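Local coordinates for walker-type atpase (Pyrococcus abyssi, PDB 2QEN), which probably binds and hydrolyses ATP as a P-loop ATPase, and is seen here with ADP and magnesium, its wider biological role being unknown, at residues A[216-230]-A[244-256]. The protein carries 1 engineered substitution. Numbering follows the deposited sequence.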
loop_
_atom_site.group_PDB
_atom_site.type_symbol
_atom_site.label_atom_id
_atom_site.label_comp_id
_atom_site.label_asym_id
_atom_site.label_seq_id
_atom_site.Cartn_x
_atom_site.Cartn_y
_atom_site.Cartn_z
ATOM N N PHE A 216 1.569 12.022 -22.436
ATOM C CA PHE A 216 1.269 12.215 -23.856
ATOM C C PHE A 216 2.445 12.844 -24.611
ATOM O O PHE A 216 2.698 12.510 -25.770
ATOM C CB PHE A 216 -0.010 13.037 -24.030
ATOM C CG PHE A 216 -1.256 12.324 -23.563
ATOM C CD1 PHE A 216 -1.690 11.158 -24.199
ATOM C CD2 PHE A 216 -2.002 12.816 -22.489
ATOM C CE1 PHE A 216 -2.843 10.484 -23.764
ATOM C CE2 PHE A 216 -3.155 12.145 -22.051
ATOM C CZ PHE A 216 -3.574 10.983 -22.698
ATOM N N ARG A 217 3.170 13.734 -23.936
ATOM C CA ARG A 217 4.376 14.353 -24.480
ATOM C C ARG A 217 5.418 13.308 -24.890
ATOM O O ARG A 217 6.022 13.416 -25.966
ATOM C CB ARG A 217 4.968 15.330 -23.460
ATOM C CG ARG A 217 5.913 16.354 -24.055
ATOM C CD ARG A 217 6.357 17.398 -23.026
ATOM N NE ARG A 217 5.359 18.458 -22.831
ATOM C CZ ARG A 217 4.650 18.644 -21.717
ATOM N NH1 ARG A 217 4.816 17.846 -20.658
ATOM N NH2 ARG A 217 3.779 19.648 -21.660
ATOM N N GLU A 218 5.613 12.298 -24.035
ATOM C CA GLU A 218 6.588 11.218 -24.263
ATOM C C GLU A 218 6.369 10.444 -25.569
ATOM O O GLU A 218 7.302 9.839 -26.086
ATOM C CB GLU A 218 6.626 10.241 -23.069
ATOM C CG GLU A 218 7.202 10.826 -21.777
ATOM C CD GLU A 218 7.121 9.870 -20.584
ATOM O OE1 GLU A 218 6.323 8.905 -20.625
ATOM O OE2 GLU A 218 7.859 10.087 -19.595
ATOM N N VAL A 219 5.145 10.453 -26.094
ATOM C CA VAL A 219 4.855 9.822 -27.393
ATOM C C VAL A 219 4.447 10.839 -28.466
ATOM O O VAL A 219 3.740 10.494 -29.421
ATOM C CB VAL A 219 3.772 8.701 -27.284
ATOM C CG1 VAL A 219 4.291 7.510 -26.452
ATOM C CG2 VAL A 219 2.473 9.250 -26.709
ATOM N N ASN A 220 4.885 12.086 -28.293
ATOM C CA ASN A 220 4.638 13.180 -29.250
ATOM C C ASN A 220 3.146 13.412 -29.564
ATOM O O ASN A 220 2.784 14.002 -30.585
ATOM C CB ASN A 220 5.487 12.993 -30.527
ATOM C CG ASN A 220 5.617 14.278 -31.363
ATOM O OD1 ASN A 220 5.032 15.318 -31.039
ATOM N ND2 ASN A 220 6.393 14.201 -32.455
ATOM N N LEU A 221 2.286 12.944 -28.666
ATOM C CA LEU A 221 0.849 13.150 -28.789
ATOM C C LEU A 221 0.443 14.450 -28.097
ATOM O O LEU A 221 0.894 14.750 -26.984
ATOM C CB LEU A 221 0.084 11.952 -28.218
ATOM C CG LEU A 221 -1.381 11.707 -28.612
ATOM C CD1 LEU A 221 -1.574 11.651 -30.120
ATOM C CD2 LEU A 221 -1.865 10.428 -27.979
ATOM N N ASP A 222 -0.365 15.235 -28.805
ATOM C CA ASP A 222 -0.981 16.451 -28.281
ATOM C C ASP A 222 -2.452 16.151 -27.992
ATOM O O ASP A 222 -3.210 15.805 -28.892
ATOM C CB ASP A 222 -0.853 17.610 -29.287
ATOM C CG ASP A 222 0.553 18.234 -29.306
ATOM O OD1 ASP A 222 1.088 18.575 -28.222
ATOM O OD2 ASP A 222 1.121 18.398 -30.411
ATOM N N VAL A 223 -2.832 16.233 -26.722
ATOM C CA VAL A 223 -4.215 15.995 -26.314
ATOM C C VAL A 223 -4.841 17.328 -25.890
ATOM O O VAL A 223 -4.251 18.056 -25.075
ATOM C CB VAL A 223 -4.301 14.940 -25.192
ATOM C CG1 VAL A 223 -5.732 14.794 -24.679
ATOM C CG2 VAL A 223 -3.786 13.595 -25.695
ATOM N N PRO A 224 -6.031 17.656 -26.443
ATOM C CA PRO A 224 -6.641 18.957 -26.135
ATOM C C PRO A 224 -6.760 19.180 -24.627
ATOM O O PRO A 224 -6.969 18.221 -23.865
ATOM C CB PRO A 224 -8.030 18.864 -26.780
ATOM C CG PRO A 224 -7.880 17.819 -27.854
ATOM C CD PRO A 224 -6.877 16.841 -27.337
ATOM N N GLU A 225 -6.612 20.441 -24.221
ATOM C CA GLU A 225 -6.595 20.856 -22.820
ATOM C C GLU A 225 -7.820 20.388 -22.041
ATOM O O GLU A 225 -7.685 19.858 -20.937
ATOM C CB GLU A 225 -6.487 22.379 -22.724
ATOM C CG GLU A 225 -6.226 22.854 -21.310
ATOM C CD GLU A 225 -6.236 24.360 -21.164
ATOM O OE1 GLU A 225 -6.440 25.072 -22.172
ATOM O OE2 GLU A 225 -6.033 24.831 -20.024
ATOM N N ASN A 226 -9.003 20.584 -22.627
ATOM C CA ASN A 226 -10.270 20.206 -22.001
ATOM C C ASN A 226 -10.466 18.696 -21.750
ATOM O O ASN A 226 -11.198 18.318 -20.839
ATOM C CB ASN A 226 -11.459 20.792 -22.785
ATOM C CG ASN A 226 -11.787 22.245 -22.381
ATOM O OD1 ASN A 226 -11.341 22.744 -21.334
ATOM N ND2 ASN A 226 -12.578 22.922 -23.213
ATOM N N GLU A 227 -9.816 17.849 -22.553
ATOM C CA GLU A 227 -9.882 16.400 -22.373
ATOM C C GLU A 227 -9.034 15.947 -21.179
ATOM O O GLU A 227 -9.415 15.033 -20.440
ATOM C CB GLU A 227 -9.438 15.650 -23.644
ATOM C CG GLU A 227 -10.383 15.812 -24.858
ATOM C CD GLU A 227 -9.897 15.039 -26.085
ATOM O OE1 GLU A 227 -9.193 14.009 -25.919
ATOM O OE2 GLU A 227 -10.211 15.464 -27.221
ATOM N N ILE A 228 -7.874 16.569 -21.003
ATOM C CA ILE A 228 -7.056 16.321 -19.815
ATOM C C ILE A 228 -7.758 16.828 -18.539
ATOM O O ILE A 228 -7.786 16.127 -17.525
ATOM C CB ILE A 228 -5.597 16.863 -19.991
ATOM C CG1 ILE A 228 -4.797 15.888 -20.885
ATOM C CG2 ILE A 228 -4.896 17.078 -18.619
ATOM C CD1 ILE A 228 -3.592 16.495 -21.558
ATOM N N GLU A 229 -8.353 18.018 -18.602
ATOM C CA GLU A 229 -9.151 18.536 -17.483
ATOM C C GLU A 229 -10.300 17.600 -17.119
ATOM O O GLU A 229 -10.499 17.292 -15.946
ATOM C CB GLU A 229 -9.690 19.937 -17.785
ATOM C CG GLU A 229 -8.603 20.927 -18.135
ATOM C CD GLU A 229 -8.959 22.349 -17.775
ATOM O OE1 GLU A 229 -9.821 22.947 -18.469
ATOM O OE2 GLU A 229 -8.351 22.867 -16.803
ATOM N N GLU A 230 -11.042 17.140 -18.130
ATOM C CA GLU A 230 -12.139 16.191 -17.914
ATOM C C GLU A 230 -11.660 14.851 -17.314
ATOM O O GLU A 230 -12.318 14.281 -16.453
ATOM C CB GLU A 230 -12.925 15.969 -19.215
ATOM C CG GLU A 230 -14.321 15.384 -19.031
ATOM C CD GLU A 230 -15.390 16.433 -18.766
ATOM O OE1 GLU A 230 -15.769 17.197 -19.695
ATOM O OE2 GLU A 230 -15.867 16.485 -17.613
ATOM N N VAL A 244 -3.715 3.974 -16.209
ATOM C CA VAL A 244 -4.666 3.147 -16.980
ATOM C C VAL A 244 -5.323 3.981 -18.087
ATOM O O VAL A 244 -5.431 3.529 -19.229
ATOM C CB VAL A 244 -5.794 2.526 -16.082
ATOM C CG1 VAL A 244 -6.896 1.892 -16.945
ATOM C CG2 VAL A 244 -5.211 1.500 -15.069
ATOM N N PHE A 245 -5.771 5.183 -17.738
ATOM C CA PHE A 245 -6.341 6.122 -18.712
ATOM C C PHE A 245 -5.344 6.482 -19.831
ATOM O O PHE A 245 -5.694 6.445 -21.008
ATOM C CB PHE A 245 -6.853 7.389 -18.019
ATOM C CG PHE A 245 -7.342 8.438 -18.985
ATOM C CD1 PHE A 245 -8.605 8.309 -19.591
ATOM C CD2 PHE A 245 -6.529 9.535 -19.317
ATOM C CE1 PHE A 245 -9.044 9.248 -20.518
ATOM C CE2 PHE A 245 -6.953 10.467 -20.257
ATOM C CZ PHE A 245 -8.210 10.347 -20.844
ATOM N N GLY A 246 -4.109 6.825 -19.454
ATOM C CA GLY A 246 -3.072 7.187 -20.415
ATOM C C GLY A 246 -2.823 6.073 -21.424
ATOM O O GLY A 246 -2.840 6.307 -22.611
ATOM N N VAL A 247 -2.612 4.857 -20.926
ATOM C CA VAL A 247 -2.563 3.638 -21.748
ATOM C C VAL A 247 -3.781 3.475 -22.678
ATOM O O VAL A 247 -3.616 3.283 -23.881
ATOM C CB VAL A 247 -2.372 2.369 -20.844
ATOM C CG1 VAL A 247 -2.488 1.054 -21.651
ATOM C CG2 VAL A 247 -0.999 2.431 -20.119
ATOM N N GLU A 248 -4.994 3.543 -22.130
ATOM C CA GLU A 248 -6.223 3.366 -22.939
ATOM C C GLU A 248 -6.385 4.441 -24.008
ATOM O O GLU A 248 -6.862 4.161 -25.097
ATOM C CB GLU A 248 -7.474 3.293 -22.048
ATOM C CG GLU A 248 -7.598 2.010 -21.213
ATOM C CD GLU A 248 -7.480 0.743 -22.063
ATOM O OE1 GLU A 248 -7.859 0.785 -23.251
ATOM O OE2 GLU A 248 -6.995 -0.300 -21.555
ATOM N N TYR A 249 -5.944 5.660 -23.706
ATOM C CA TYR A 249 -5.985 6.738 -24.681
ATOM C C TYR A 249 -5.029 6.500 -25.838
ATOM O O TYR A 249 -5.404 6.728 -26.981
ATOM C CB TYR A 249 -5.750 8.120 -24.027
ATOM C CG TYR A 249 -6.261 9.282 -24.872
ATOM C CD1 TYR A 249 -5.572 9.699 -26.021
ATOM C CD2 TYR A 249 -7.411 9.975 -24.517
ATOM C CE1 TYR A 249 -6.038 10.769 -26.811
ATOM C CE2 TYR A 249 -7.876 11.049 -25.286
ATOM C CZ TYR A 249 -7.180 11.437 -26.431
ATOM O OH TYR A 249 -7.642 12.486 -27.199
ATOM N N LEU A 250 -3.812 6.028 -25.541
ATOM C CA LEU A 250 -2.814 5.693 -26.570
ATOM C C LEU A 250 -3.292 4.556 -27.485
ATOM O O LEU A 250 -2.996 4.529 -28.678
ATOM C CB LEU A 250 -1.486 5.273 -25.910
ATOM C CG LEU A 250 -0.649 6.334 -25.177
ATOM C CD1 LEU A 250 0.770 5.820 -24.928
ATOM C CD2 LEU A 250 -0.599 7.635 -25.938
ATOM N N ARG A 251 -4.030 3.619 -26.904
ATOM C CA ARG A 251 -4.555 2.486 -27.632
ATOM C C ARG A 251 -5.834 2.808 -28.438
ATOM O O ARG A 251 -6.096 2.172 -29.443
ATOM C CB ARG A 251 -4.791 1.346 -26.640
ATOM C CG ARG A 251 -3.477 0.740 -26.163
ATOM C CD ARG A 251 -3.668 -0.252 -25.045
ATOM N NE ARG A 251 -2.407 -0.945 -24.815
ATOM C CZ ARG A 251 -2.245 -1.990 -24.013
ATOM N NH1 ARG A 251 -3.263 -2.478 -23.335
ATOM N NH2 ARG A 251 -1.051 -2.548 -23.904
ATOM N N ASN A 252 -6.608 3.796 -27.980
ATOM C CA ASN A 252 -7.943 4.054 -28.516
ATOM C C ASN A 252 -8.137 5.403 -29.200
ATOM O O ASN A 252 -9.039 5.536 -30.023
ATOM C CB ASN A 252 -8.983 3.878 -27.406
ATOM C CG ASN A 252 -9.126 2.440 -26.995
ATOM O OD1 ASN A 252 -9.813 1.677 -27.663
ATOM N ND2 ASN A 252 -8.431 2.042 -25.915
ATOM N N GLY A 253 -7.325 6.400 -28.826
ATOM C CA GLY A 253 -7.253 7.680 -29.558
ATOM C C GLY A 253 -8.423 8.624 -29.347
ATOM O O GLY A 253 -8.587 9.597 -30.089
ATOM N N ASP A 254 -9.221 8.365 -28.311
ATOM C CA ASP A 254 -10.473 9.091 -28.113
ATOM C C ASP A 254 -10.784 9.213 -26.620
ATOM O O ASP A 254 -10.632 8.232 -25.865
ATOM C CB ASP A 254 -11.596 8.370 -28.860
ATOM C CG ASP A 254 -12.964 8.967 -28.586
ATOM O OD1 ASP A 254 -13.263 10.021 -29.156
ATOM O OD2 ASP A 254 -13.739 8.378 -27.801
ATOM N N PHE A 255 -11.190 10.415 -26.190
ATOM C CA PHE A 255 -11.484 10.625 -24.774
ATOM C C PHE A 255 -12.596 9.704 -24.273
ATOM O O PHE A 255 -12.430 9.060 -23.250
ATOM C CB PHE A 255 -11.815 12.080 -24.401
ATOM C CG PHE A 255 -12.174 12.230 -22.950
ATOM C CD1 PHE A 255 -11.179 12.347 -21.985
ATOM C CD2 PHE A 255 -13.504 12.170 -22.535
ATOM C CE1 PHE A 255 -11.499 12.424 -20.647
ATOM C CE2 PHE A 255 -13.832 12.260 -21.189
ATOM C CZ PHE A 255 -12.818 12.374 -20.246
ATOM N N GLY A 256 -13.721 9.666 -24.981
ATOM C CA GLY A 256 -14.853 8.829 -24.583
ATOM C C GLY A 256 -14.515 7.352 -24.427
ATOM O O GLY A 256 -14.794 6.769 -23.385
HETATM O O HOH W 1 -10.547 12.599 -27.925
#
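Phe216 pushes its ring as a knob into the hole made by Phe245, Gly246, Tyr249 and Leu250 on helix 239-252. Its CE1 edge meets the face of Tyr249 in a T-shaped stack, centroids 5.2 Å apart and planes at 72°, while CZ comes 4.2 Å from Phe245 CE2. Gly246 puts no side chain at the floor of this hole. A Schellman motif then ends helix 205-217: Leu221 N bonds to Phe216 O and Asn220 N to Arg217 O, with Asn220 as the C-prime residue of positive phi. The chain so turned brings two branched aliphatics up to Leu250, whose CD2 lies 3.6 Å from Val219 CG2, tip to tip, and 3.7 Å from Leu221 CD2, sliding past it. Val223 CG2 lies over the centre of one face of the Phe216 ring, 3.4 Å above its plane, and also touches Tyr249 CE1. These helices form a small helical bundle next to the P-loop ATPase core, as in the lid subdomains of AAA+ relatives, and stand near the ADP site. Past Pro224, at the N-cap of helix 225-235, Glu227 extends its chain beyond CG so that the syn lone pair of OE1 accepts the Tyr249 hydroxyl at 2.5 Å. A phenylalanine in place of Tyr249 would probably leave the Glu227 carboxylate without its hydroxyl donor and freer to turn. Water 1 donates a weak bond to Glu227 OE1 and accepts from Phe255 N at 2.9 Å. Phe255, its ring beside Ala231, lays CE1 3.3 Å from Glu227 O, and Glu230 offers its aliphatic CB and CG to CZ, keeping its bent chain's carboxylate away from the ring.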